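Side-chain contacts in putative C39-like peptidase (Bacillus anthracis, PDB 3ERV), which is of unknown function but, as a putative C39-like member of the papain-like cysteine peptidase clan, probably cleaves peptide bonds: residues Leu46-Glu51 / Glu91-Asn96; Asn73-Val78 / Phe113-Lys118; Ser103-Tyr108 / Tyr175-Val180; Val107-Leu112 / Ala124-Gly129; Glu134-Val139 / Lys208-Trp213. One frame throughout, in Å; residues are numbered along the deposited sequence.

Contact 1 of 5, residues Leu46-Glu51 / Glu91-Asn96; sequences LDRGCE and EGFVGN. With EDO (1,2-ethanediol), chain B.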
# COMPACT_ATOMS: atom_id res chain seq x y z
N LEU A 46 -2.44 -0.69 -15.34
CA LEU A 46 -2.96 0.14 -14.23
C LEU A 46 -2.01 1.28 -13.95
O LEU A 46 -1.09 1.09 -13.16
CB LEU A 46 -3.12 -0.71 -12.96
CG LEU A 46 -4.11 -1.90 -13.02
CD1 LEU A 46 -4.28 -2.50 -11.62
CD2 LEU A 46 -5.48 -1.37 -13.56
N ASP A 47 -2.24 2.43 -14.57
CA ASP A 47 -1.35 3.60 -14.36
C ASP A 47 -1.32 3.96 -12.90
O ASP A 47 -0.25 4.32 -12.37
CB ASP A 47 -1.79 4.84 -15.18
CG ASP A 47 -1.43 4.72 -16.64
OD1 ASP A 47 -0.62 3.83 -16.99
OD2 ASP A 47 -2.02 5.46 -17.46
N ARG A 48 -2.47 3.82 -12.22
CA ARG A 48 -2.49 4.09 -10.80
C ARG A 48 -2.81 2.85 -9.97
O ARG A 48 -3.60 2.92 -9.03
CB ARG A 48 -3.46 5.22 -10.44
CG ARG A 48 -3.02 6.58 -10.95
CD ARG A 48 -3.92 7.74 -10.48
NE ARG A 48 -3.62 8.98 -11.24
CZ ARG A 48 -4.18 9.34 -12.40
NH1 ARG A 48 -5.13 8.59 -12.99
NH2 ARG A 48 -3.80 10.49 -12.99
N GLY A 49 -2.19 1.73 -10.31
CA GLY A 49 -2.49 0.50 -9.61
C GLY A 49 -1.56 0.01 -8.52
O GLY A 49 -1.59 -1.16 -8.19
N CYS A 50 -0.73 0.88 -7.93
CA CYS A 50 0.24 0.42 -6.91
C CYS A 50 -0.44 -0.23 -5.68
O CYS A 50 -0.00 -1.26 -5.22
CB CYS A 50 1.22 1.52 -6.47
SG CYS A 50 0.46 2.97 -5.63
N GLU A 51 -1.50 0.37 -5.14
CA GLU A 51 -2.18 -0.29 -4.01
C GLU A 51 -2.84 -1.64 -4.32
O GLU A 51 -2.67 -2.64 -3.57
CB GLU A 51 -3.23 0.66 -3.40
CG GLU A 51 -2.70 2.04 -3.05
CD GLU A 51 -2.94 3.16 -4.07
OE1 GLU A 51 -3.19 2.88 -5.26
OE2 GLU A 51 -2.80 4.36 -3.67
N GLU A 91 -12.08 7.21 1.89
CA GLU A 91 -13.41 6.69 1.54
C GLU A 91 -13.37 5.68 0.37
O GLU A 91 -14.06 4.66 0.38
CB GLU A 91 -14.37 7.82 1.24
CG GLU A 91 -15.81 7.37 1.42
CD GLU A 91 -16.81 8.37 0.83
OE1 GLU A 91 -16.50 9.59 0.82
OE2 GLU A 91 -17.91 7.93 0.38
N GLY A 92 -12.52 5.94 -0.61
CA GLY A 92 -12.35 5.00 -1.71
C GLY A 92 -11.14 5.40 -2.53
O GLY A 92 -10.49 6.44 -2.24
N PHE A 93 -10.86 4.62 -3.58
CA PHE A 93 -9.86 5.05 -4.54
C PHE A 93 -10.32 6.34 -5.20
O PHE A 93 -11.42 6.41 -5.74
CB PHE A 93 -9.56 3.96 -5.60
CG PHE A 93 -8.44 4.32 -6.50
CD1 PHE A 93 -7.17 3.81 -6.29
CD2 PHE A 93 -8.64 5.25 -7.55
CE1 PHE A 93 -6.09 4.18 -7.14
CE2 PHE A 93 -7.57 5.65 -8.38
CZ PHE A 93 -6.30 5.11 -8.19
N VAL A 94 -9.46 7.36 -5.21
CA VAL A 94 -9.88 8.69 -5.72
C VAL A 94 -9.57 8.86 -7.21
O VAL A 94 -8.38 8.96 -7.61
CB VAL A 94 -9.23 9.90 -4.92
CG1 VAL A 94 -9.73 11.28 -5.46
CG2 VAL A 94 -9.50 9.80 -3.44
N GLY A 95 -10.62 8.91 -8.03
CA GLY A 95 -10.43 9.11 -9.41
C GLY A 95 -10.08 7.85 -10.19
O GLY A 95 -10.60 6.75 -9.87
N ASN A 96 -9.20 8.00 -11.17
CA ASN A 96 -9.01 7.00 -12.22
C ASN A 96 -7.84 6.07 -11.95
O ASN A 96 -6.69 6.49 -11.93
CB ASN A 96 -8.87 7.71 -13.58
CG ASN A 96 -9.19 6.78 -14.74
OD1 ASN A 96 -8.47 5.79 -14.97
ND2 ASN A 96 -10.29 7.08 -15.45
C1 EDO B . -11.53 3.84 -12.32
O1 EDO B . -10.99 4.36 -11.10
C2 EDO B . -12.72 4.60 -12.81
O2 EDO B . -12.33 5.80 -13.49
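Arg48 reaches from the turn before helix 50-61 to strand 93-94 and the loop that follows it, in what is probably the papain-like half of the fold that carries the nucleophile: the turn leads to Cys50, which with His178 and Asp194 fits a Cys-His-Asp triad, inferred from geometry. Arg48 CB packs 3.6 Å from Phe93 CZ. CG, NE and CZ all lie just within contact range of Asn96 O, CD comes within 3.4 Å of it, and NH1 of the extended chain donates to it at 2.8 Å, with an N-H...O angle of 156° and the acceptor at the guanidinium edge, near its plane. Thr99 O and Glu102 O take further bonds from NH1 and NH2, so three carbonyls fix the rotation of the group.

Phe93, whose CG is anti to the backbone N (chi1 -174°), sends its ring toward the turn, where CE1 lies 3.4 Å from Arg48 O. Glu51 OE1 approaches the ring edge with its carboxylate plane 87° from the ring, while OE2 accepts from Val107 N. On the loop just after the strand, a 1,2-ethanediol molecule, probably from the crystallisation liquor, bonds through O1 to Gly95 O at 2.7 Å.

Contact 2 of 5, residues Asn73-Val78 / Phe113-Lys118; sequences NEIKKV and FQLAKK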
# COMPACT_ATOMS: atom_id res chain seq x y z
N ASN A 73 -11.07 -3.43 -10.26
CA ASN A 73 -12.46 -3.18 -10.46
C ASN A 73 -13.22 -3.16 -9.14
O ASN A 73 -14.20 -2.45 -8.99
CB ASN A 73 -13.07 -4.20 -11.42
CG ASN A 73 -14.50 -3.89 -11.73
OD1 ASN A 73 -15.36 -4.73 -11.61
ND2 ASN A 73 -14.77 -2.65 -12.12
N GLU A 74 -12.76 -3.96 -8.18
CA GLU A 74 -13.49 -4.16 -6.92
C GLU A 74 -13.26 -3.12 -5.83
O GLU A 74 -14.09 -2.96 -4.96
CB GLU A 74 -13.25 -5.58 -6.37
CG GLU A 74 -13.99 -6.65 -7.24
CD GLU A 74 -13.59 -8.07 -6.86
OE1 GLU A 74 -12.62 -8.24 -6.07
OE2 GLU A 74 -14.24 -9.04 -7.35
N ILE A 75 -12.11 -2.45 -5.87
CA ILE A 75 -11.81 -1.44 -4.90
C ILE A 75 -12.90 -0.39 -4.93
O ILE A 75 -13.36 0.01 -5.99
CB ILE A 75 -10.41 -0.80 -5.10
CG1 ILE A 75 -10.11 0.13 -3.93
CG2 ILE A 75 -10.34 -0.00 -6.37
CD1 ILE A 75 -9.64 -0.53 -2.71
N LYS A 76 -13.35 0.03 -3.75
CA LYS A 76 -14.36 1.09 -3.67
C LYS A 76 -13.77 2.37 -4.28
O LYS A 76 -12.58 2.70 -4.07
CB LYS A 76 -14.77 1.27 -2.22
CG LYS A 76 -15.72 2.46 -1.92
CD LYS A 76 -16.16 2.43 -0.45
CE LYS A 76 -17.30 3.42 -0.12
NZ LYS A 76 -17.90 3.10 1.22
N LYS A 77 -14.56 3.08 -5.06
CA LYS A 77 -14.09 4.29 -5.71
C LYS A 77 -14.87 5.53 -5.29
O LYS A 77 -16.07 5.44 -5.02
CB LYS A 77 -14.19 4.12 -7.24
CG LYS A 77 -13.34 2.87 -7.64
CD LYS A 77 -12.97 2.76 -9.04
CE LYS A 77 -12.17 1.46 -9.20
NZ LYS A 77 -13.08 0.26 -8.87
N VAL A 78 -14.19 6.68 -5.30
CA VAL A 78 -14.86 7.98 -5.17
C VAL A 78 -14.45 8.91 -6.29
O VAL A 78 -13.37 8.81 -6.86
CB VAL A 78 -14.60 8.63 -3.79
CG1 VAL A 78 -15.16 7.77 -2.68
CG2 VAL A 78 -13.09 8.90 -3.55
N PHE A 113 -8.22 -2.15 3.12
CA PHE A 113 -8.52 -3.21 4.08
C PHE A 113 -9.87 -3.91 3.80
O PHE A 113 -9.98 -5.14 3.86
CB PHE A 113 -8.50 -2.67 5.51
CG PHE A 113 -8.85 -3.71 6.56
CD1 PHE A 113 -8.04 -4.83 6.77
CD2 PHE A 113 -10.01 -3.58 7.33
CE1 PHE A 113 -8.33 -5.78 7.73
CE2 PHE A 113 -10.32 -4.55 8.31
CZ PHE A 113 -9.47 -5.65 8.50
N GLN A 114 -10.89 -3.14 3.49
CA GLN A 114 -12.16 -3.75 3.17
C GLN A 114 -12.03 -4.71 1.99
O GLN A 114 -12.67 -5.75 1.96
CB GLN A 114 -13.24 -2.70 2.86
CG GLN A 114 -13.70 -1.97 4.06
CD GLN A 114 -14.06 -2.91 5.22
OE1 GLN A 114 -13.53 -2.78 6.33
NE2 GLN A 114 -14.95 -3.88 4.96
N LEU A 115 -11.19 -4.35 1.01
CA LEU A 115 -11.06 -5.19 -0.15
C LEU A 115 -10.35 -6.47 0.28
O LEU A 115 -10.70 -7.55 -0.18
CB LEU A 115 -10.30 -4.49 -1.30
CG LEU A 115 -10.09 -5.23 -2.64
CD1 LEU A 115 -11.40 -5.89 -3.14
CD2 LEU A 115 -9.56 -4.27 -3.70
N ALA A 116 -9.34 -6.33 1.15
CA ALA A 116 -8.58 -7.50 1.60
C ALA A 116 -9.52 -8.50 2.31
O ALA A 116 -9.38 -9.73 2.17
CB ALA A 116 -7.42 -7.09 2.57
N LYS A 117 -10.42 -7.95 3.12
CA LYS A 117 -11.41 -8.75 3.86
C LYS A 117 -12.40 -9.51 2.98
O LYS A 117 -12.88 -10.55 3.37
CB LYS A 117 -12.22 -7.84 4.79
CG LYS A 117 -11.46 -7.29 5.93
CD LYS A 117 -12.30 -7.49 7.19
CE LYS A 117 -11.86 -8.74 7.91
NZ LYS A 117 -12.96 -9.20 8.85
N LYS A 118 -12.69 -9.00 1.79
CA LYS A 118 -13.53 -9.71 0.85
C LYS A 118 -12.92 -11.09 0.62
O LYS A 118 -13.62 -12.11 0.52
CB LYS A 118 -13.64 -8.96 -0.48
CG LYS A 118 -14.66 -9.57 -1.44
CD LYS A 118 -14.59 -9.03 -2.89
CE LYS A 118 -15.49 -9.85 -3.83
NZ LYS A 118 -14.69 -10.89 -4.56
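This is a small apolar contact with a charged rim, joining the end of helix 68-74 to the middle of helix 109-119. At its centre is Leu115, whose two methyls divide the work: CD1 meets Glu74 CB at 3.7 Å, and CD2 lies 3.8 Å from Ile75 CB. With CG anti to the backbone N (chi1 -178°), the leucine fork is held out toward both residues, and it crosses the Ile75 side chain at about a right angle.

At the rim, Lys118 turns its ammonium group to the Glu74 carboxylate. The NZ to OE2 distance is 3.4 Å, a long salt bridge and a weak hydrogen bond. Glu74 has further partners: Tyr119 OH bonds to OE1, and Lys70 forms a second salt bridge with OE2, so two lysines share one carboxylate oxygen.

Behind the contact, helix 50-61 covers the apolar side, with Val52 against Ile75 and Leu55 against Leu115, while Lys76 and Val78 pair through their backbones with Phe93 of strand 93-94.

Contact 3 of 5, residues Ser103-Tyr108 / Tyr175-Val180; sequences SGYGVY and YNEHCV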
# COMPACT_ATOMS: atom_id res chain seq x y z
N SER A 103 -7.72 12.47 -14.19
CA SER A 103 -7.29 12.73 -12.81
C SER A 103 -7.46 11.54 -11.90
O SER A 103 -8.46 10.83 -12.01
CB SER A 103 -8.12 13.87 -12.21
OG SER A 103 -8.02 14.99 -13.04
N GLY A 104 -6.55 11.38 -10.94
CA GLY A 104 -6.68 10.35 -9.91
C GLY A 104 -5.59 10.46 -8.89
O GLY A 104 -4.59 11.18 -9.08
N TYR A 105 -5.74 9.78 -7.77
CA TYR A 105 -4.73 9.83 -6.76
C TYR A 105 -4.34 8.40 -6.28
O TYR A 105 -3.35 7.83 -6.76
CB TYR A 105 -5.23 10.73 -5.60
CG TYR A 105 -4.29 10.74 -4.41
CD1 TYR A 105 -2.96 11.18 -4.56
CD2 TYR A 105 -4.71 10.32 -3.14
CE1 TYR A 105 -2.08 11.19 -3.48
CE2 TYR A 105 -3.83 10.32 -2.06
CZ TYR A 105 -2.50 10.79 -2.26
OH TYR A 105 -1.59 10.84 -1.23
N GLY A 106 -5.15 7.81 -5.40
CA GLY A 106 -4.80 6.50 -4.80
C GLY A 106 -5.86 6.22 -3.77
O GLY A 106 -6.93 6.85 -3.77
N VAL A 107 -5.57 5.29 -2.87
CA VAL A 107 -6.55 4.85 -1.89
C VAL A 107 -5.76 4.56 -0.63
O VAL A 107 -4.61 4.13 -0.69
CB VAL A 107 -7.34 3.59 -2.38
CG1 VAL A 107 -6.36 2.43 -2.59
CG2 VAL A 107 -8.40 3.20 -1.35
N TYR A 108 -6.36 4.83 0.53
CA TYR A 108 -5.65 4.64 1.78
C TYR A 108 -6.06 3.31 2.44
O TYR A 108 -6.76 2.50 1.85
CB TYR A 108 -5.86 5.86 2.70
CG TYR A 108 -4.98 7.06 2.35
CD1 TYR A 108 -4.03 6.97 1.32
CD2 TYR A 108 -5.07 8.28 3.07
CE1 TYR A 108 -3.20 8.03 0.99
CE2 TYR A 108 -4.22 9.37 2.75
CZ TYR A 108 -3.28 9.23 1.70
OH TYR A 108 -2.41 10.26 1.32
N TYR A 175 1.67 13.84 -4.42
CA TYR A 175 1.64 13.09 -5.68
C TYR A 175 2.84 12.17 -5.83
O TYR A 175 3.07 11.58 -6.87
CB TYR A 175 1.49 14.03 -6.87
CG TYR A 175 0.61 15.23 -6.56
CD1 TYR A 175 -0.78 15.17 -6.72
CD2 TYR A 175 1.18 16.43 -6.11
CE1 TYR A 175 -1.59 16.28 -6.45
CE2 TYR A 175 0.39 17.57 -5.83
CZ TYR A 175 -0.99 17.48 -5.99
OH TYR A 175 -1.77 18.60 -5.72
N ASN A 176 3.60 12.07 -4.76
CA ASN A 176 4.65 11.09 -4.56
C ASN A 176 4.08 9.79 -3.93
O ASN A 176 4.82 8.85 -3.70
CB ASN A 176 5.60 11.67 -3.47
CG ASN A 176 6.60 12.65 -4.01
OD1 ASN A 176 7.72 12.26 -4.33
ND2 ASN A 176 6.21 13.94 -4.11
N GLU A 177 2.80 9.81 -3.53
CA GLU A 177 2.20 8.65 -2.82
C GLU A 177 2.50 7.37 -3.57
O GLU A 177 2.37 7.31 -4.79
CB GLU A 177 0.67 8.78 -2.67
CG GLU A 177 -0.01 7.62 -1.88
CD GLU A 177 -0.73 6.54 -2.73
OE1 GLU A 177 -0.74 6.63 -3.98
OE2 GLU A 177 -1.28 5.58 -2.14
N HIS A 178 2.87 6.34 -2.83
CA HIS A 178 3.21 5.06 -3.39
C HIS A 178 2.83 3.89 -2.46
O HIS A 178 2.58 4.06 -1.24
CB HIS A 178 4.70 5.04 -3.75
CG HIS A 178 5.09 3.91 -4.67
ND1 HIS A 178 4.29 3.49 -5.73
CD2 HIS A 178 6.18 3.11 -4.70
CE1 HIS A 178 4.88 2.49 -6.36
NE2 HIS A 178 6.03 2.24 -5.75
N CYS A 179 2.78 2.68 -3.00
CA CYS A 179 2.39 1.54 -2.17
C CYS A 179 3.19 0.35 -2.60
O CYS A 179 3.31 0.07 -3.78
CB CYS A 179 0.88 1.28 -2.31
SG CYS A 179 0.31 -0.16 -1.39
N VAL A 180 3.74 -0.35 -1.62
CA VAL A 180 4.65 -1.48 -1.88
C VAL A 180 4.37 -2.59 -0.85
O VAL A 180 3.64 -2.40 0.12
CB VAL A 180 6.19 -1.05 -1.85
CG1 VAL A 180 6.50 0.14 -2.81
CG2 VAL A 180 6.65 -0.75 -0.44
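Glu177 lays the aliphatic part of its side chain against the phenol end of Tyr105. Its CB is 3.4 Å from Tyr105 OH and 3.7 Å from Tyr105 CE1, and CG continues past the same hydroxyl at 3.6 Å. The ring and carboxylate planes are 42° apart, and CB approaches the ring obliquely. A bend at chi2 (-102°) then takes the carboxylate past the phenol to the backbone of the loop, where OE1 lies 4.1 Å from Gly106 CA.

Tyr108 adds a second, looser contact to the glutamate stem, its CE1 at the ring edge 4.3 Å from Glu177 CG. The two tyrosines are joined through their hydroxyls, Tyr105 OH to Tyr108 OH at 2.7 Å, and Tyr108 OH also bonds to Ser172 O, which ties the pair to strand 169-173. Glu177 OE2 lies close to Glu51 OE2, a pairing of like charges that would be eased if the two carboxylates shared a proton.

Next along the strand is His178, the histidine of the probable catalytic triad, bonded through NE2 to Asp194 OD1. The contact thus sets the loop before helix 109-119 against the start of strand 177-185, with Ile148 of strand 145-150 beside Glu177 and Ile173 of strand 169-173 beside Tyr105.

Contact 4 of 5, residues Val107-Leu112 / Ala124-Gly129; sequences VYHGPL and AVDLTG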
# COMPACT_ATOMS: atom_id res chain seq x y z
N VAL A 107 -5.57 5.29 -2.87
CA VAL A 107 -6.55 4.85 -1.89
C VAL A 107 -5.76 4.56 -0.63
O VAL A 107 -4.61 4.13 -0.69
CB VAL A 107 -7.34 3.59 -2.38
CG1 VAL A 107 -6.36 2.43 -2.59
CG2 VAL A 107 -8.40 3.20 -1.35
N TYR A 108 -6.36 4.83 0.53
CA TYR A 108 -5.65 4.64 1.78
C TYR A 108 -6.06 3.31 2.44
O TYR A 108 -6.76 2.50 1.85
CB TYR A 108 -5.86 5.86 2.70
CG TYR A 108 -4.98 7.06 2.35
CD1 TYR A 108 -4.03 6.97 1.32
CD2 TYR A 108 -5.07 8.28 3.07
CE1 TYR A 108 -3.20 8.03 0.99
CE2 TYR A 108 -4.22 9.37 2.75
CZ TYR A 108 -3.28 9.23 1.70
OH TYR A 108 -2.41 10.26 1.32
N HIS A 109 -5.61 3.09 3.66
CA HIS A 109 -5.72 1.80 4.28
C HIS A 109 -7.18 1.30 4.51
O HIS A 109 -7.44 0.11 4.42
CB HIS A 109 -4.92 1.79 5.60
CG HIS A 109 -5.58 2.56 6.70
ND1 HIS A 109 -6.41 1.97 7.63
CD2 HIS A 109 -5.57 3.89 6.99
CE1 HIS A 109 -6.87 2.89 8.46
NE2 HIS A 109 -6.37 4.06 8.10
N GLY A 110 -8.13 2.18 4.82
CA GLY A 110 -9.49 1.70 5.16
C GLY A 110 -10.15 0.86 4.05
O GLY A 110 -10.46 -0.35 4.20
N PRO A 111 -10.38 1.50 2.90
CA PRO A 111 -11.00 0.87 1.73
C PRO A 111 -10.11 -0.28 1.25
O PRO A 111 -10.58 -1.33 0.83
CB PRO A 111 -11.01 2.02 0.68
CG PRO A 111 -10.89 3.32 1.54
CD PRO A 111 -9.99 2.89 2.67
N LEU A 112 -8.80 -0.08 1.34
CA LEU A 112 -7.93 -1.13 0.90
C LEU A 112 -8.09 -2.37 1.80
O LEU A 112 -8.10 -3.50 1.30
CB LEU A 112 -6.48 -0.63 0.85
CG LEU A 112 -5.49 -1.48 0.05
CD1 LEU A 112 -5.95 -1.79 -1.40
CD2 LEU A 112 -4.09 -0.77 0.07
N ALA A 124 -7.51 -11.25 7.33
CA ALA A 124 -6.98 -9.94 6.98
C ALA A 124 -6.95 -9.05 8.25
O ALA A 124 -7.87 -9.11 9.10
CB ALA A 124 -7.81 -9.31 5.88
N VAL A 125 -5.87 -8.28 8.42
CA VAL A 125 -5.73 -7.37 9.56
C VAL A 125 -5.22 -6.00 9.09
O VAL A 125 -4.42 -5.90 8.15
CB VAL A 125 -4.73 -7.93 10.63
CG1 VAL A 125 -5.27 -9.19 11.27
CG2 VAL A 125 -3.37 -8.24 9.99
N ASP A 126 -5.71 -4.95 9.73
CA ASP A 126 -5.24 -3.60 9.46
C ASP A 126 -4.26 -3.21 10.56
O ASP A 126 -4.64 -3.06 11.74
CB ASP A 126 -6.42 -2.63 9.46
CG ASP A 126 -6.04 -1.25 8.93
OD1 ASP A 126 -4.85 -0.85 9.00
OD2 ASP A 126 -6.95 -0.60 8.39
N LEU A 127 -2.99 -3.07 10.21
CA LEU A 127 -2.01 -2.77 11.22
C LEU A 127 -1.74 -1.28 11.24
O LEU A 127 -0.71 -0.86 11.73
CB LEU A 127 -0.70 -3.53 10.95
CG LEU A 127 -0.85 -5.05 10.87
CD1 LEU A 127 0.45 -5.77 10.42
CD2 LEU A 127 -1.29 -5.54 12.22
N THR A 128 -2.63 -0.48 10.70
CA THR A 128 -2.37 0.98 10.62
C THR A 128 -2.24 1.61 12.02
O THR A 128 -3.04 1.32 12.89
CB THR A 128 -3.46 1.65 9.80
OG1 THR A 128 -3.34 1.19 8.45
CG2 THR A 128 -3.39 3.22 9.87
N GLY A 129 -1.21 2.42 12.25
CA GLY A 129 -1.00 3.02 13.57
C GLY A 129 -0.14 2.21 14.53
O GLY A 129 0.25 2.72 15.56
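An Asx turn at the end of strand 124-126 presents the Asp126 carboxylate to His109, the first residue of helix 109-119. His109 ND1 donates to Asp126 OD2 at 2.7 Å with an N-H...O angle of 158°. OD2 accepts through its syn lone pair and itself sits close to the imidazole plane, although the carboxylate is turned 72° against the ring.

The other carboxylate oxygen is gripped from within its own turn. OD1 accepts Thr128 N at 2.8 Å on its anti side, tilted out of the carboxylate plane, and takes the Thr128 hydroxyl, OG1, at 2.6 Å through its syn lone pair. Three donors therefore hold the carboxylate in place and would tend to stabilise its negative charge.

Thr128 also covers one face of the imidazole. Its CG2 stands 3.6 Å from the ring centroid, almost along the ring normal, a CH-pi contact, while OG1 lies over the rim 3.2 Å from His109 CG. With chi1 at 74° the histidine ring turns toward the strand.

Strand 220-223 runs antiparallel beside strand 124-126 and supplies Ala220 N to Thr128 OG1; Gln219, just before it, receives the His109 backbone N-H, and further along helix 109-119 Phe113 packs on Ala124 and Asp126.

Contact 5 of 5, residues Glu134-Val139 / Lys208-Trp213; sequences ELYKSV and KFEQAW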
# COMPACT_ATOMS: atom_id res chain seq x y z
N GLU A 134 6.03 -4.06 15.01
CA GLU A 134 4.91 -4.93 14.74
C GLU A 134 4.98 -5.46 13.30
O GLU A 134 4.70 -6.64 13.05
CB GLU A 134 3.60 -4.16 14.87
CG GLU A 134 3.23 -3.85 16.29
CD GLU A 134 2.76 -5.09 16.97
OE1 GLU A 134 3.48 -5.56 17.89
OE2 GLU A 134 1.69 -5.64 16.53
N LEU A 135 5.31 -4.57 12.36
CA LEU A 135 5.35 -4.96 10.96
C LEU A 135 6.45 -5.99 10.73
O LEU A 135 6.25 -6.99 10.03
CB LEU A 135 5.50 -3.75 10.03
CG LEU A 135 4.21 -3.02 9.58
CD1 LEU A 135 3.46 -2.46 10.77
CD2 LEU A 135 4.49 -1.91 8.55
N TYR A 136 7.60 -5.76 11.35
CA TYR A 136 8.72 -6.69 11.25
C TYR A 136 8.38 -8.05 11.89
O TYR A 136 8.80 -9.11 11.40
CB TYR A 136 9.99 -6.08 11.88
CG TYR A 136 10.48 -4.82 11.20
CD1 TYR A 136 10.51 -4.72 9.82
CD2 TYR A 136 10.97 -3.74 11.94
CE1 TYR A 136 10.96 -3.58 9.18
CE2 TYR A 136 11.44 -2.62 11.33
CZ TYR A 136 11.44 -2.53 9.95
OH TYR A 136 11.90 -1.38 9.33
N LYS A 137 7.61 -8.02 12.98
CA LYS A 137 7.15 -9.25 13.59
C LYS A 137 6.31 -10.02 12.58
O LYS A 137 6.46 -11.24 12.47
CB LYS A 137 6.30 -8.97 14.83
CG LYS A 137 7.10 -8.92 16.15
CD LYS A 137 6.29 -8.30 17.30
CE LYS A 137 4.78 -8.52 17.14
NZ LYS A 137 4.32 -9.95 17.26
N SER A 138 5.40 -9.31 11.90
CA SER A 138 4.54 -9.94 10.88
C SER A 138 5.41 -10.64 9.83
O SER A 138 5.19 -11.80 9.51
CB SER A 138 3.65 -8.91 10.17
OG SER A 138 2.83 -9.53 9.17
N VAL A 139 6.38 -9.91 9.31
CA VAL A 139 7.25 -10.45 8.27
C VAL A 139 8.02 -11.65 8.80
O VAL A 139 8.15 -12.70 8.16
CB VAL A 139 8.25 -9.37 7.81
CG1 VAL A 139 9.29 -9.98 6.84
CG2 VAL A 139 7.48 -8.15 7.22
N LYS A 208 15.26 5.71 6.90
CA LYS A 208 14.53 6.66 6.07
C LYS A 208 13.16 6.08 5.64
O LYS A 208 12.13 6.78 5.63
CB LYS A 208 15.35 6.96 4.82
CG LYS A 208 16.64 7.78 5.07
CD LYS A 208 16.34 9.25 4.99
CE LYS A 208 16.86 10.03 6.22
NZ LYS A 208 15.90 10.05 7.41
N PHE A 209 13.19 4.80 5.27
CA PHE A 209 11.99 4.03 4.97
C PHE A 209 10.95 4.11 6.08
O PHE A 209 9.77 4.41 5.83
CB PHE A 209 12.34 2.55 4.73
CG PHE A 209 11.15 1.72 4.29
CD1 PHE A 209 10.88 1.52 2.95
CD2 PHE A 209 10.29 1.17 5.23
CE1 PHE A 209 9.79 0.77 2.55
CE2 PHE A 209 9.20 0.42 4.85
CZ PHE A 209 8.95 0.22 3.51
N GLU A 210 11.39 3.87 7.30
CA GLU A 210 10.46 3.85 8.41
C GLU A 210 9.85 5.22 8.65
O GLU A 210 8.68 5.34 9.04
CB GLU A 210 11.16 3.36 9.68
CG GLU A 210 11.84 2.01 9.55
CD GLU A 210 12.61 1.64 10.82
OE1 GLU A 210 12.84 2.55 11.63
OE2 GLU A 210 12.99 0.46 11.00
N GLN A 211 10.67 6.25 8.45
CA GLN A 211 10.25 7.63 8.73
C GLN A 211 9.26 8.11 7.68
O GLN A 211 8.26 8.78 8.00
CB GLN A 211 11.48 8.56 8.76
CG GLN A 211 12.33 8.39 10.00
CD GLN A 211 13.65 9.15 9.90
OE1 GLN A 211 14.17 9.40 8.80
NE2 GLN A 211 14.20 9.52 11.06
N ALA A 212 9.54 7.78 6.43
CA ALA A 212 8.60 8.01 5.32
C ALA A 212 7.24 7.33 5.59
O ALA A 212 6.19 7.95 5.40
CB ALA A 212 9.21 7.52 4.00
N TRP A 213 7.29 6.07 6.04
CA TRP A 213 6.08 5.26 6.36
C TRP A 213 5.25 5.92 7.46
O TRP A 213 4.03 6.09 7.32
CB TRP A 213 6.46 3.83 6.79
CG TRP A 213 5.27 3.01 7.21
CD1 TRP A 213 4.21 2.63 6.41
CD2 TRP A 213 4.99 2.50 8.52
NE1 TRP A 213 3.30 1.88 7.16
CE2 TRP A 213 3.75 1.81 8.45
CE3 TRP A 213 5.67 2.57 9.75
CZ2 TRP A 213 3.18 1.20 9.56
CZ3 TRP A 213 5.10 1.96 10.85
CH2 TRP A 213 3.88 1.26 10.75
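One face of the Trp213 indole carries Leu135, and the in-plane edge of the Tyr136 ring meets Glu210. Over the indole, Leu135 CD2 lies 3.5 Å from CZ2 of Trp213, displaced toward the rim; measured to the centroid of the six-membered ring it is 4.0 Å away and 28° off the normal, a CH-pi contact. The second methyl of Leu135, CD1, sits beyond the rim, 3.7 Å from Trp213 CH2, so CD2 alone covers the face. The two side chains approach from opposite directions. Trp213 is also held at its pyrrole side, where NE1 donates to Gln219 O.

The polar half uses the next residue of helix 132-140 and the residue one turn earlier on helix 206-215. Tyr136 OH donates to Glu210 OE2 at 2.7 Å, using the anti lone pair of the carboxylate oxygen, with the ring and carboxylate planes 44° apart. Extended beyond CG (chi2 176°), the glutamate reaches out to the phenol, and its CG also lies 3.4 Å from Tyr136 OH. Arg206 makes a salt bridge to the same OE2 through NE, which probably favours the charged carboxylate.

Helices 132-140 and 206-215 are thus linked side chain to side chain above the large antiparallel sheet: Leu135 rests on Val145 and Leu182, Tyr136 on Val190 with its ring against Tyr185, and Ala212 on Thr149 and Asn150, residues of strands 145-150, 177-185 and 189-193.

Contacts 1 and 3, with centres about 7 Å apart, border the probable active site: the segments of contact 1 include Cys50 and those of contact 3 include His178, and Glu51 OE2 lies 2.5 Å from Glu177 OE2 between them. Contact 2 adjoins contact 1 through the small sheet, where Phe93 N is 2.6 Å from Lys76 O, and shares helix 109-119 with contact 4. Contacts 3 and 4 overlap at Val107 and Tyr108, so one short run of chain serves both. Contact 5 lies across the chain's centre from contacts 1 and 2, about 23 Å from either between centres; it touches contact 4, Leu127 CB being 4.3 Å from Leu135 CD1.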